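Local coordinates for protein CT398 (Chlamydia trachomatis, PDB 4ILO) that is of unknown function but pairs a long coiled-coil hairpin with a zinc ribbon, a build consistent with binding nucleic acid, at residues Leu12-Leu17 with Ser165-Leu170; Asp61-Gly66 with Asp116-Gln121; Lys68-Ile73 with Thr109-Leu114; Asp191-Pro196 with Cys229-Tyr234. All coordinates share one frame; numbering follows the deposited sequence.

Contact 1 of 4, residues Leu12-Leu17 with Ser165-Leu170; sequences LAIQEL and SQRTQL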
loop_
_atom_site.group_PDB
_atom_site.type_symbol
_atom_site.label_atom_id
_atom_site.label_comp_id
_atom_site.label_asym_id
_atom_site.label_seq_id
_atom_site.Cartn_x
_atom_site.Cartn_y
_atom_site.Cartn_z
ATOM N N LEU A 12 -38.510 1.070 2.030
ATOM C CA LEU A 12 -37.850 2.164 2.720
ATOM C C LEU A 12 -36.953 1.634 3.830
ATOM O O LEU A 12 -35.815 2.095 3.988
ATOM C CB LEU A 12 -38.879 3.185 3.221
ATOM C CG LEU A 12 -39.377 4.093 2.069
ATOM C CD1 LEU A 12 -40.576 4.949 2.443
ATOM C CD2 LEU A 12 -38.238 5.007 1.544
ATOM N N ALA A 13 -37.415 0.628 4.567
ATOM C CA ALA A 13 -36.615 0.121 5.679
ATOM C C ALA A 13 -35.435 -0.699 5.184
ATOM O O ALA A 13 -34.360 -0.679 5.805
ATOM C CB ALA A 13 -37.473 -0.719 6.630
ATOM N N ILE A 14 -35.612 -1.431 4.082
ATOM C CA ILE A 14 -34.472 -2.102 3.461
ATOM C C ILE A 14 -33.467 -1.077 2.963
ATOM O O ILE A 14 -32.247 -1.279 3.047
ATOM C CB ILE A 14 -34.968 -3.004 2.326
ATOM C CG1 ILE A 14 -35.740 -4.181 2.935
ATOM C CG2 ILE A 14 -33.826 -3.432 1.442
ATOM C CD1 ILE A 14 -36.600 -4.872 1.988
ATOM N N GLN A 15 -33.970 0.034 2.428
ATOM C CA GLN A 15 -33.098 1.060 1.889
ATOM C C GLN A 15 -32.200 1.644 2.979
ATOM O O GLN A 15 -31.034 1.965 2.721
ATOM C CB GLN A 15 -33.926 2.143 1.221
ATOM C CG GLN A 15 -33.125 3.139 0.501
ATOM C CD GLN A 15 -33.967 4.138 -0.216
ATOM O OE1 GLN A 15 -33.875 4.281 -1.428
ATOM N NE2 GLN A 15 -34.819 4.838 0.533
ATOM N N GLU A 16 -32.711 1.776 4.206
ATOM C CA GLU A 16 -31.858 2.303 5.278
ATOM C C GLU A 16 -30.728 1.330 5.621
ATOM O O GLU A 16 -29.587 1.757 5.899
ATOM C CB GLU A 16 -32.696 2.654 6.510
ATOM C CG GLU A 16 -33.625 3.844 6.277
ATOM C CD GLU A 16 -32.878 5.056 5.683
ATOM O OE1 GLU A 16 -31.927 5.570 6.326
ATOM O OE2 GLU A 16 -33.251 5.495 4.565
ATOM N N LEU A 17 -31.006 0.023 5.563
ATOM C CA LEU A 17 -29.950 -0.961 5.768
ATOM C C LEU A 17 -28.918 -0.886 4.651
ATOM O O LEU A 17 -27.707 -0.842 4.911
ATOM C CB LEU A 17 -30.546 -2.362 5.880
ATOM C CG LEU A 17 -31.541 -2.526 7.029
ATOM C CD1 LEU A 17 -32.216 -3.912 6.991
ATOM C CD2 LEU A 17 -30.880 -2.256 8.389
ATOM N N SER A 165 -28.249 -9.906 7.732
ATOM C CA SER A 165 -29.300 -10.803 8.193
ATOM C C SER A 165 -30.612 -10.052 8.381
ATOM O O SER A 165 -31.690 -10.598 8.116
ATOM C CB SER A 165 -28.879 -11.474 9.500
ATOM O OG SER A 165 -29.034 -10.595 10.602
ATOM N N GLN A 166 -30.541 -8.808 8.861
ATOM C CA GLN A 166 -31.736 -7.977 8.943
ATOM C C GLN A 166 -32.313 -7.726 7.559
ATOM O O GLN A 166 -33.534 -7.824 7.359
ATOM C CB GLN A 166 -31.409 -6.645 9.606
ATOM C CG GLN A 166 -31.105 -6.721 11.080
ATOM C CD GLN A 166 -30.494 -5.426 11.582
ATOM O OE1 GLN A 166 -31.069 -4.341 11.410
ATOM N NE2 GLN A 166 -29.311 -5.527 12.178
ATOM N N ARG A 167 -31.449 -7.388 6.591
ATOM C CA ARG A 167 -31.929 -7.152 5.233
ATOM C C ARG A 167 -32.659 -8.376 4.710
ATOM O O ARG A 167 -33.701 -8.259 4.055
ATOM C CB ARG A 167 -30.777 -6.779 4.291
ATOM C CG ARG A 167 -31.214 -6.598 2.842
ATOM C CD ARG A 167 -30.113 -6.114 1.900
ATOM N NE ARG A 167 -29.656 -7.181 1.006
ATOM C CZ ARG A 167 -28.468 -7.210 0.383
ATOM N NH1 ARG A 167 -27.586 -6.217 0.522
ATOM N NH2 ARG A 167 -28.150 -8.245 -0.396
ATOM N N THR A 168 -32.141 -9.563 5.026
ATOM C CA THR A 168 -32.724 -10.792 4.511
ATOM C C THR A 168 -34.076 -11.102 5.146
ATOM O O THR A 168 -34.950 -11.650 4.469
ATOM C CB THR A 168 -31.735 -11.929 4.726
ATOM O OG1 THR A 168 -30.504 -11.588 4.082
ATOM C CG2 THR A 168 -32.279 -13.231 4.144
ATOM N N GLN A 169 -34.269 -10.774 6.434
ATOM C CA GLN A 169 -35.562 -10.998 7.083
ATOM C C GLN A 169 -36.636 -10.038 6.583
ATOM O O GLN A 169 -37.827 -10.312 6.766
ATOM C CB GLN A 169 -35.455 -10.895 8.617
ATOM C CG GLN A 169 -34.886 -12.142 9.340
ATOM C CD GLN A 169 -35.717 -13.413 9.132
ATOM O OE1 GLN A 169 -36.881 -13.349 8.739
ATOM N NE2 GLN A 169 -35.109 -14.573 9.389
ATOM N N LEU A 170 -36.248 -8.920 5.970
ATOM C CA LEU A 170 -37.221 -7.975 5.437
ATOM C C LEU A 170 -37.532 -8.239 3.971
ATOM O O LEU A 170 -38.686 -8.048 3.540
ATOM C CB LEU A 170 -36.692 -6.550 5.587
ATOM C CG LEU A 170 -36.423 -6.107 7.020
ATOM C CD1 LEU A 170 -36.078 -4.639 7.000
ATOM C CD2 LEU A 170 -37.635 -6.373 7.912
#
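L17 and L170 both carry CG beside the backbone N and anti to the carbonyl carbon (chi1 -60° and -61°), and with chi2 extended each sends its CD1 methyl across the gap between two antiparallel helices. The two methyls meet at 3.9 Å, CD1 of L17 to CD1 of L170. The same branch of L17 also lies against the opposite backbone: its CD1 is 3.6 Å from the N of R167, so this leucine reaches past the side chains to the main chain of its neighbour. Its other methyl, CD2, comes within 3.7 Å of OE1 of Q166, whose extended chain crosses the leucine at about a right angle.

I14 takes part through its long branch. CB of I14 does not point straight across, yet CG1 ends 3.7 Å from CB of L170, and CD1 continues along the same leucine to CB and the carbonyl carbon. The two side chains slide past each other in opposite directions. A13 closes the edge with its CB 4.2 Å from CD1 of L170, which is thus touched by A13, I14 and L17. R167 contributes its backbone and CB, while its guanidinium end leads away to a long, weak ion pair with D18.

The contact between helix 2-86 and helix 90-171, whose local axes approach to 9.7 Å at 164°, is therefore mainly apolar, with methyls of L17 also lying against a backbone N and an amide oxygen. Beside this pair, helix 176-189 covers I14 and Q15 through Y182, and Q15 and E16 bind the chain at R192-V194, where strand 194-198 begins.

Contact 2 of 4, residues Asp61-Gly66 with Asp116-Gln121; sequences DQIKGG and DLMDKQ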
loop_
_atom_site.group_PDB
_atom_site.type_symbol
_atom_site.label_atom_id
_atom_site.label_comp_id
_atom_site.label_asym_id
_atom_site.label_seq_id
_atom_site.Cartn_x
_atom_site.Cartn_y
_atom_site.Cartn_z
ATOM N N ASP A 61 33.904 -8.774 0.645
ATOM C CA ASP A 61 34.685 -9.694 -0.170
ATOM C C ASP A 61 35.751 -8.992 -0.995
ATOM O O ASP A 61 36.789 -9.589 -1.248
ATOM C CB ASP A 61 33.761 -10.513 -1.075
ATOM C CG ASP A 61 32.776 -11.351 -0.269
ATOM O OD1 ASP A 61 33.220 -12.268 0.465
ATOM O OD2 ASP A 61 31.561 -11.078 -0.347
ATOM N N GLN A 62 35.486 -7.779 -1.488
ATOM C CA GLN A 62 36.516 -7.011 -2.162
ATOM C C GLN A 62 37.605 -6.600 -1.180
ATOM O O GLN A 62 38.786 -6.578 -1.536
ATOM C CB GLN A 62 35.903 -5.776 -2.802
ATOM C CG GLN A 62 34.784 -6.024 -3.825
ATOM C CD GLN A 62 34.130 -4.704 -4.226
ATOM O OE1 GLN A 62 33.278 -4.165 -3.513
ATOM N NE2 GLN A 62 34.582 -4.142 -5.325
ATOM N N ILE A 63 37.230 -6.279 0.066
ATOM C CA ILE A 63 38.231 -5.929 1.072
ATOM C C ILE A 63 39.112 -7.131 1.371
ATOM O O ILE A 63 40.343 -7.026 1.474
ATOM C CB ILE A 63 37.556 -5.435 2.356
ATOM C CG1 ILE A 63 37.077 -3.992 2.145
ATOM C CG2 ILE A 63 38.544 -5.608 3.547
ATOM C CD1 ILE A 63 36.167 -3.487 3.246
ATOM N N LYS A 64 38.485 -8.286 1.566
ATOM C CA LYS A 64 39.256 -9.477 1.860
ATOM C C LYS A 64 40.152 -9.830 0.688
ATOM O O LYS A 64 41.312 -10.213 0.876
ATOM C CB LYS A 64 38.332 -10.642 2.178
ATOM C CG LYS A 64 39.100 -11.897 2.537
ATOM C CD LYS A 64 38.162 -13.032 2.848
ATOM C CE LYS A 64 38.912 -14.248 3.378
ATOM N NZ LYS A 64 37.952 -15.320 3.808
ATOM N N GLY A 65 39.639 -9.678 -0.529
ATOM C CA GLY A 65 40.449 -9.986 -1.694
ATOM C C GLY A 65 41.597 -9.016 -1.877
ATOM O O GLY A 65 42.680 -9.395 -2.336
ATOM N N GLY A 66 41.365 -7.742 -1.582
ATOM C CA GLY A 66 42.434 -6.774 -1.730
ATOM C C GLY A 66 43.544 -7.023 -0.728
ATOM O O GLY A 66 44.714 -7.064 -1.083
ATOM N N ASP A 116 39.992 2.966 -0.166
ATOM C CA ASP A 116 38.733 3.442 -0.730
ATOM C C ASP A 116 37.596 2.513 -0.365
ATOM O O ASP A 116 36.531 2.959 0.036
ATOM C CB ASP A 116 38.799 3.580 -2.255
ATOM C CG ASP A 116 39.726 4.703 -2.710
ATOM O OD1 ASP A 116 40.232 5.484 -1.842
ATOM O OD2 ASP A 116 39.950 4.792 -3.943
ATOM N N LEU A 117 37.805 1.216 -0.522
ATOM C CA LEU A 117 36.808 0.241 -0.129
ATOM C C LEU A 117 36.495 0.306 1.372
ATOM O O LEU A 117 35.327 0.217 1.795
ATOM C CB LEU A 117 37.356 -1.137 -0.468
ATOM C CG LEU A 117 37.487 -1.395 -1.978
ATOM C CD1 LEU A 117 38.207 -2.766 -2.226
ATOM C CD2 LEU A 117 36.133 -1.369 -2.635
ATOM N N MET A 118 37.523 0.382 2.200
ATOM C CA MET A 118 37.278 0.431 3.635
ATOM C C MET A 118 36.454 1.669 4.019
ATOM O O MET A 118 35.568 1.594 4.871
ATOM C CB MET A 118 38.617 0.387 4.346
ATOM C CG MET A 118 39.186 -1.019 4.330
ATOM S SD MET A 118 40.730 -1.120 5.276
ATOM C CE MET A 118 40.816 -2.932 5.465
ATOM N N ASP A 119 36.730 2.812 3.397
ATOM C CA ASP A 119 35.947 4.019 3.650
ATOM C C ASP A 119 34.515 3.850 3.154
ATOM O O ASP A 119 33.574 4.294 3.833
ATOM C CB ASP A 119 36.687 5.272 3.096
ATOM C CG ASP A 119 35.828 6.604 3.114
ATOM O OD1 ASP A 119 35.569 7.239 4.189
ATOM O OD2 ASP A 119 35.472 7.087 2.008
ATOM N N LYS A 120 34.307 3.188 2.002
ATOM C CA LYS A 120 32.935 2.986 1.543
ATOM C C LYS A 120 32.199 2.091 2.513
ATOM O O LYS A 120 31.015 2.299 2.788
ATOM C CB LYS A 120 32.861 2.365 0.137
ATOM N N GLN A 121 32.876 1.061 3.005
ATOM C CA GLN A 121 32.245 0.170 3.957
ATOM C C GLN A 121 31.910 0.905 5.256
ATOM O O GLN A 121 30.827 0.698 5.831
ATOM C CB GLN A 121 33.125 -1.052 4.195
ATOM C CG GLN A 121 32.636 -1.989 5.345
ATOM C CD GLN A 121 33.732 -2.956 5.799
ATOM O OE1 GLN A 121 34.782 -2.540 6.329
ATOM N NE2 GLN A 121 33.503 -4.248 5.577
#
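L117, the first residue of 116-121 to touch 61-66, meets both Q62 and I63. Its CB lies 3.9 Å from CG1 of I63, and the two side chains run past each other in opposite directions. Its CD1 turns to the aliphatic start of Q62, 3.8 Å from that residue's CB, and the glutamine chain crosses the leucine roughly at a right angle. These neighbours on 61-66 therefore receive different parts of one leucine.

M118 follows, with CB directed along the flank of the interface. Its chain is extended beyond CG, which carries the terminal methyl back to I63: CE of M118 is 4.0 Å from CG2 of I63, while CG of M118 approaches CD1 of the same isoleucine.

One turn after L117, Q121 has CG anti to the backbone N (chi1 172°), a torsion that extends its amide over the tip of I63. CD1 of I63 lies 3.5 Å from OE1 of Q121 and at a similar distance from CD and NE2, so the methyl rests against the whole amide group. I63 is consequently gripped by L117, M118 and Q121 together, and it is the buried residue of the group.

The local axes pass 9.7 Å apart at 153°, and L117 and Q121 also touch L59 one turn back on the first helix. Such side-by-side packing of long antiparallel helices, around an apolar seam with polar flanks, is that of the coiled-coil hairpin.

Contact 3 of 4, residues Lys68-Ile73 with Thr109-Leu114; sequences KRIQEI and TLEHQL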
loop_
_atom_site.group_PDB
_atom_site.type_symbol
_atom_site.label_atom_id
_atom_site.label_comp_id
_atom_site.label_asym_id
_atom_site.label_seq_id
_atom_site.Cartn_x
_atom_site.Cartn_y
_atom_site.Cartn_z
ATOM N N LYS A 68 44.411 -9.737 0.503
ATOM C CA LYS A 68 45.122 -10.964 0.182
ATOM C C LYS A 68 46.133 -10.722 -0.938
ATOM O O LYS A 68 47.265 -11.202 -0.867
ATOM C CB LYS A 68 44.093 -12.007 -0.240
ATOM C CG LYS A 68 44.645 -13.343 -0.655
ATOM C CD LYS A 68 43.753 -13.990 -1.732
ATOM C CE LYS A 68 44.323 -15.335 -2.227
ATOM N NZ LYS A 68 44.649 -16.236 -1.078
ATOM N N ARG A 69 45.735 -9.957 -1.965
ATOM C CA ARG A 69 46.628 -9.637 -3.066
ATOM C C ARG A 69 47.724 -8.678 -2.616
ATOM O O ARG A 69 48.851 -8.756 -3.110
ATOM C CB ARG A 69 45.856 -8.997 -4.210
ATOM C CG ARG A 69 44.611 -9.750 -4.716
ATOM C CD ARG A 69 43.921 -8.951 -5.865
ATOM N NE ARG A 69 44.817 -8.806 -7.026
ATOM C CZ ARG A 69 44.714 -7.876 -7.983
ATOM N NH1 ARG A 69 43.748 -6.961 -7.928
ATOM N NH2 ARG A 69 45.592 -7.853 -8.995
ATOM N N ILE A 70 47.415 -7.736 -1.713
ATOM C CA ILE A 70 48.466 -6.876 -1.178
ATOM C C ILE A 70 49.495 -7.729 -0.456
ATOM O O ILE A 70 50.711 -7.630 -0.701
ATOM C CB ILE A 70 47.879 -5.778 -0.289
ATOM C CG1 ILE A 70 47.143 -4.770 -1.165
ATOM C CG2 ILE A 70 49.000 -5.056 0.482
ATOM C CD1 ILE A 70 46.245 -3.881 -0.362
ATOM N N GLN A 71 49.002 -8.660 0.355
ATOM C CA GLN A 71 49.871 -9.597 1.057
ATOM C C GLN A 71 50.778 -10.345 0.087
ATOM O O GLN A 71 51.989 -10.499 0.319
ATOM C CB GLN A 71 49.015 -10.592 1.843
ATOM C CG GLN A 71 49.806 -11.354 2.882
ATOM C CD GLN A 71 50.631 -10.437 3.750
ATOM O OE1 GLN A 71 50.088 -9.677 4.568
ATOM N NE2 GLN A 71 51.958 -10.475 3.563
ATOM N N GLU A 72 50.191 -10.860 -0.985
ATOM C CA GLU A 72 50.949 -11.625 -1.952
ATOM C C GLU A 72 52.038 -10.762 -2.624
ATOM O O GLU A 72 53.157 -11.229 -2.854
ATOM C CB GLU A 72 49.981 -12.202 -2.973
ATOM C CG GLU A 72 50.679 -12.805 -4.173
ATOM C CD GLU A 72 51.598 -13.963 -3.761
ATOM O OE1 GLU A 72 52.694 -14.130 -4.365
ATOM O OE2 GLU A 72 51.218 -14.699 -2.815
ATOM N N ILE A 73 51.730 -9.519 -2.982
ATOM C CA ILE A 73 52.770 -8.695 -3.592
ATOM C C ILE A 73 53.878 -8.394 -2.579
ATOM O O ILE A 73 55.086 -8.370 -2.917
ATOM C CB ILE A 73 52.151 -7.418 -4.194
ATOM C CG1 ILE A 73 51.267 -7.778 -5.373
ATOM C CG2 ILE A 73 53.241 -6.480 -4.704
ATOM C CD1 ILE A 73 50.688 -6.553 -6.083
ATOM N N THR A 109 49.029 1.133 -5.651
ATOM C CA THR A 109 47.723 1.254 -6.275
ATOM C C THR A 109 46.682 0.396 -5.586
ATOM O O THR A 109 45.548 0.842 -5.381
ATOM C CB THR A 109 47.815 0.920 -7.753
ATOM O OG1 THR A 109 48.738 1.844 -8.352
ATOM C CG2 THR A 109 46.430 1.083 -8.378
ATOM N N LEU A 110 47.027 -0.844 -5.244
ATOM C CA LEU A 110 46.061 -1.677 -4.557
ATOM C C LEU A 110 45.738 -1.124 -3.174
ATOM O O LEU A 110 44.593 -1.224 -2.714
ATOM C CB LEU A 110 46.568 -3.092 -4.446
ATOM C CG LEU A 110 46.734 -3.639 -5.858
ATOM C CD1 LEU A 110 47.482 -4.937 -5.687
ATOM C CD2 LEU A 110 45.352 -3.828 -6.568
ATOM N N GLU A 111 46.730 -0.555 -2.493
ATOM C CA GLU A 111 46.520 -0.113 -1.123
ATOM C C GLU A 111 45.578 1.065 -1.092
ATOM O O GLU A 111 44.733 1.171 -0.197
ATOM C CB GLU A 111 47.858 0.250 -0.500
ATOM C CG GLU A 111 48.730 -0.976 -0.365
ATOM C CD GLU A 111 50.139 -0.673 0.111
ATOM O OE1 GLU A 111 50.609 0.464 -0.056
ATOM O OE2 GLU A 111 50.760 -1.564 0.715
ATOM N N HIS A 112 45.698 1.940 -2.090
ATOM C CA HIS A 112 44.829 3.100 -2.187
ATOM C C HIS A 112 43.416 2.668 -2.542
ATOM O O HIS A 112 42.440 3.208 -1.998
ATOM C CB HIS A 112 45.407 4.088 -3.214
ATOM C CG HIS A 112 46.550 4.885 -2.677
ATOM N ND1 HIS A 112 46.449 5.628 -1.514
ATOM C CD2 HIS A 112 47.808 5.064 -3.132
ATOM C CE1 HIS A 112 47.605 6.209 -1.265
ATOM N NE2 HIS A 112 48.446 5.890 -2.237
ATOM N N GLN A 113 43.275 1.651 -3.402
ATOM C CA GLN A 113 41.936 1.104 -3.615
ATOM C C GLN A 113 41.404 0.471 -2.337
ATOM O O GLN A 113 40.215 0.576 -2.037
ATOM C CB GLN A 113 41.911 0.074 -4.762
ATOM C CG GLN A 113 42.188 0.703 -6.156
ATOM C CD GLN A 113 42.497 -0.320 -7.271
ATOM O OE1 GLN A 113 42.436 -1.539 -7.069
ATOM N NE2 GLN A 113 42.790 0.192 -8.465
ATOM N N LEU A 114 42.250 -0.227 -1.577
ATOM C CA LEU A 114 41.725 -0.869 -0.372
ATOM C C LEU A 114 41.224 0.188 0.615
ATOM O O LEU A 114 40.167 0.039 1.231
ATOM C CB LEU A 114 42.789 -1.746 0.263
ATOM C CG LEU A 114 42.522 -2.344 1.630
ATOM C CD1 LEU A 114 41.489 -3.433 1.485
ATOM C CD2 LEU A 114 43.777 -2.919 2.288
#
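I70 reaches from its helix into a site formed by L110, E111 and L114, and its atoms can be followed outward in turn. CB points toward the opposite helix and divides the side chain into two branches. The short one, CG2, is anti to the backbone N and faces E111, lying 3.9 Å from OE2 and slightly farther from CG. The long branch begins with CG1 beside the backbone N (chi1 -71°), where it meets CB of L110 at 3.7 Å. The tip, CD1, touches both E111, next in sequence to L110, and L114, one turn on from L110: it is 3.7 Å from CD2 of L114 and 3.8 Å from CG of E111. Every carbon beyond CB thus has a partner on 109-114.

L110 answers from the other side. Its CB is used by I70, and its two methyls are shared out: CD1 meets CD1 of I73 at 3.6 Å, whereas CD2 meets NH1 of R69 at 3.8 Å. Both I73 and R69 cross the leucine at about a right angle. The arginine chain is bent at chi3 (62°), and its guanidinium approaches the methyl obliquely.

R107, one turn before E111, also touches I70 and I73 and forms a long, weak ion pair with the carboxylate of E111. With local axes 9.9 Å apart and antiparallel to within 24°, isoleucine and leucine in the seam and charged chains along its margins make this a section of an antiparallel two-helix coiled coil.

Contact 4 of 4, residues Asp191-Pro196 with Cys229-Tyr234; sequences DRVVVP and CSRILY. With ZN (zinc ion), chain C; EDO (1,2-ethanediol), chain D.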
loop_
_atom_site.group_PDB
_atom_site.type_symbol
_atom_site.label_atom_id
_atom_site.label_comp_id
_atom_site.label_asym_id
_atom_site.label_seq_id
_atom_site.Cartn_x
_atom_site.Cartn_y
_atom_site.Cartn_z
ATOM N N ASP A 191 -27.058 5.441 -3.643
ATOM C CA ASP A 191 -27.642 6.281 -2.602
ATOM C C ASP A 191 -29.159 6.071 -2.662
ATOM O O ASP A 191 -29.640 5.161 -3.348
ATOM C CB ASP A 191 -27.171 7.742 -2.713
ATOM C CG ASP A 191 -27.703 8.450 -3.961
ATOM O OD1 ASP A 191 -28.566 7.882 -4.663
ATOM O OD2 ASP A 191 -27.265 9.585 -4.250
ATOM N N ARG A 192 -29.920 6.890 -1.943
ATOM C CA ARG A 192 -31.349 6.592 -1.805
ATOM C C ARG A 192 -32.018 6.704 -3.159
ATOM O O ARG A 192 -31.923 7.741 -3.827
ATOM C CB ARG A 192 -32.023 7.494 -0.777
ATOM C CG ARG A 192 -31.693 7.035 0.639
ATOM C CD ARG A 192 -32.296 7.910 1.775
ATOM N NE ARG A 192 -31.792 7.462 3.080
ATOM C CZ ARG A 192 -30.596 7.792 3.597
ATOM N NH1 ARG A 192 -29.753 8.610 2.966
ATOM N NH2 ARG A 192 -30.238 7.324 4.784
ATOM N N VAL A 193 -32.684 5.626 -3.564
ATOM C CA VAL A 193 -33.353 5.577 -4.856
ATOM C C VAL A 193 -34.899 5.512 -4.751
ATOM O O VAL A 193 -35.595 5.661 -5.778
ATOM C CB VAL A 193 -32.789 4.419 -5.692
ATOM C CG1 VAL A 193 -31.266 4.687 -5.993
ATOM C CG2 VAL A 193 -32.955 3.108 -4.943
ATOM N N VAL A 194 -35.447 5.262 -3.567
ATOM C CA VAL A 194 -36.875 5.429 -3.293
ATOM C C VAL A 194 -36.970 6.695 -2.466
ATOM O O VAL A 194 -36.583 6.702 -1.291
ATOM C CB VAL A 194 -37.455 4.229 -2.533
ATOM C CG1 VAL A 194 -39.010 4.376 -2.387
ATOM C CG2 VAL A 194 -37.127 2.938 -3.238
ATOM N N VAL A 195 -37.416 7.786 -3.080
ATOM C CA VAL A 195 -37.245 9.100 -2.448
ATOM C C VAL A 195 -38.546 9.890 -2.471
ATOM O O VAL A 195 -39.359 9.727 -3.393
ATOM C CB VAL A 195 -36.141 9.923 -3.143
ATOM C CG1 VAL A 195 -34.764 9.187 -3.069
ATOM C CG2 VAL A 195 -36.553 10.302 -4.589
ATOM N N PRO A 196 -38.796 10.753 -1.492
ATOM C CA PRO A 196 -40.069 11.476 -1.465
ATOM C C PRO A 196 -39.996 12.776 -2.267
ATOM O O PRO A 196 -38.912 13.294 -2.587
ATOM C CB PRO A 196 -40.283 11.736 0.035
ATOM C CG PRO A 196 -38.854 11.884 0.587
ATOM C CD PRO A 196 -37.987 10.963 -0.269
ATOM N N CYS A 229 -34.253 11.494 -13.212
ATOM C CA CYS A 229 -33.247 10.588 -12.680
ATOM C C CYS A 229 -33.709 9.145 -12.611
ATOM O O CYS A 229 -32.887 8.272 -12.346
ATOM C CB CYS A 229 -32.762 11.047 -11.294
ATOM S SG CYS A 229 -33.938 10.810 -9.885
ATOM N N SER A 230 -34.994 8.867 -12.810
ATOM C CA SER A 230 -35.565 7.507 -12.846
ATOM C C SER A 230 -35.744 6.882 -11.458
ATOM O O SER A 230 -36.222 5.710 -11.387
ATOM C CB SER A 230 -34.752 6.512 -13.703
ATOM O OG SER A 230 -34.722 6.890 -15.077
ATOM N N ARG A 231 -35.396 7.571 -10.373
ATOM C CA ARG A 231 -35.686 7.062 -9.047
ATOM C C ARG A 231 -37.195 6.910 -8.838
ATOM O O ARG A 231 -38.003 7.579 -9.486
ATOM C CB ARG A 231 -35.160 8.025 -7.995
ATOM C CG ARG A 231 -33.613 8.117 -7.960
ATOM C CD ARG A 231 -33.181 8.991 -6.807
ATOM N NE ARG A 231 -31.755 8.839 -6.497
ATOM C CZ ARG A 231 -30.781 9.437 -7.168
ATOM N NH1 ARG A 231 -31.055 10.205 -8.212
ATOM N NH2 ARG A 231 -29.515 9.245 -6.803
ATOM N N ILE A 232 -37.561 6.043 -7.890
ATOM C CA ILE A 232 -38.967 5.852 -7.492
ATOM C C ILE A 232 -39.386 6.997 -6.573
ATOM O O ILE A 232 -38.736 7.248 -5.552
ATOM C CB ILE A 232 -39.137 4.507 -6.766
ATOM C CG1 ILE A 232 -38.875 3.351 -7.727
ATOM C CG2 ILE A 232 -40.540 4.413 -6.122
ATOM C CD1 ILE A 232 -38.443 2.071 -7.053
ATOM N N LEU A 233 -40.489 7.672 -6.909
ATOM C CA LEU A 233 -40.991 8.782 -6.105
ATOM C C LEU A 233 -42.216 8.340 -5.301
ATOM O O LEU A 233 -43.036 7.525 -5.753
ATOM C CB LEU A 233 -41.412 9.963 -6.993
ATOM C CG LEU A 233 -40.400 10.834 -7.745
ATOM C CD1 LEU A 233 -41.105 11.697 -8.766
ATOM C CD2 LEU A 233 -39.589 11.747 -6.766
ATOM N N TYR A 234 -42.366 8.928 -4.116
ATOM C CA TYR A 234 -43.511 8.626 -3.273
ATOM C C TYR A 234 -43.881 9.879 -2.492
ATOM O O TYR A 234 -43.122 10.848 -2.431
ATOM C CB TYR A 234 -43.236 7.445 -2.339
ATOM C CG TYR A 234 -42.322 7.792 -1.169
ATOM C CD1 TYR A 234 -40.935 7.658 -1.280
ATOM C CD2 TYR A 234 -42.840 8.238 0.052
ATOM C CE1 TYR A 234 -40.065 7.958 -0.211
ATOM C CE2 TYR A 234 -41.976 8.539 1.145
ATOM C CZ TYR A 234 -40.594 8.402 0.997
ATOM O OH TYR A 234 -39.738 8.699 2.032
HETATM ZN ZN ZN C . -35.062 12.809 -9.826
HETATM C C1 EDO D . -46.202 6.374 -6.162
HETATM O O1 EDO D . -46.867 6.602 -4.915
HETATM C C2 EDO D . -45.173 5.283 -5.926
HETATM O O2 EDO D . -44.223 5.374 -6.989
#
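R231 lies extended from CG to NE alongside the loop D191-V193 and presents its guanidinium edge to it. NH2 reaches OD1 of D191 at 2.7 Å in a salt bridge that uses the syn lone pair and lies in the guanidinium plane, although the carboxylate plane is turned 45° from it. NE gives a second bond to O of R192, 2.9 Å away and somewhat out of plane. NH1 turns to SG of C229 (3.4 Å), so the guanidinium is held by three bonds, and one reaches a zinc ligand.

Y234 is oriented differently, side by side with P196. CB of P196 sits over one face of the ring, 3.8 Å from its centroid and 24° off the normal, a CH-pi contact, while O of V194 lies at the ring's edge. V194 and I232 point the same way on this sheet face; V195 and L233 occupy the other.

The parallel strands 194-196 and 232-234 are joined by backbone bonds given alternately by each segment: I232 N to V193 O, V195 N to I232 O (2.9 Å) and Y234 N to V195 O. SG of C229 binds zinc at 2.3 Å, together with C202, C205 and C226: the four-cysteine site of a C4-type zinc ribbon.

Contacts 1, 2 and 3 join the same two helices, 2-86 and 90-171, and are nested along the chain, with contact 3 inside contact 2 and both inside contact 1. Contacts 2 and 3 are adjacent, their centres about 10 Å apart, and touch where I63 O meets CD1 of L114 at 3.8 Å. Contact 1 lies far along the hairpin, its centre about 71 Å from that of contact 2. Contact 4, which carries the zinc ligand C229, belongs to this same end: its centre is about 17 Å from that of contact 1. There OE1 of Q15 lies 2.8 Å from N of V193 and likewise from N of V194, tying hairpin to ribbon. Centres of contacts 2 and 3 lie about 74 and 84 Å from that of contact 4.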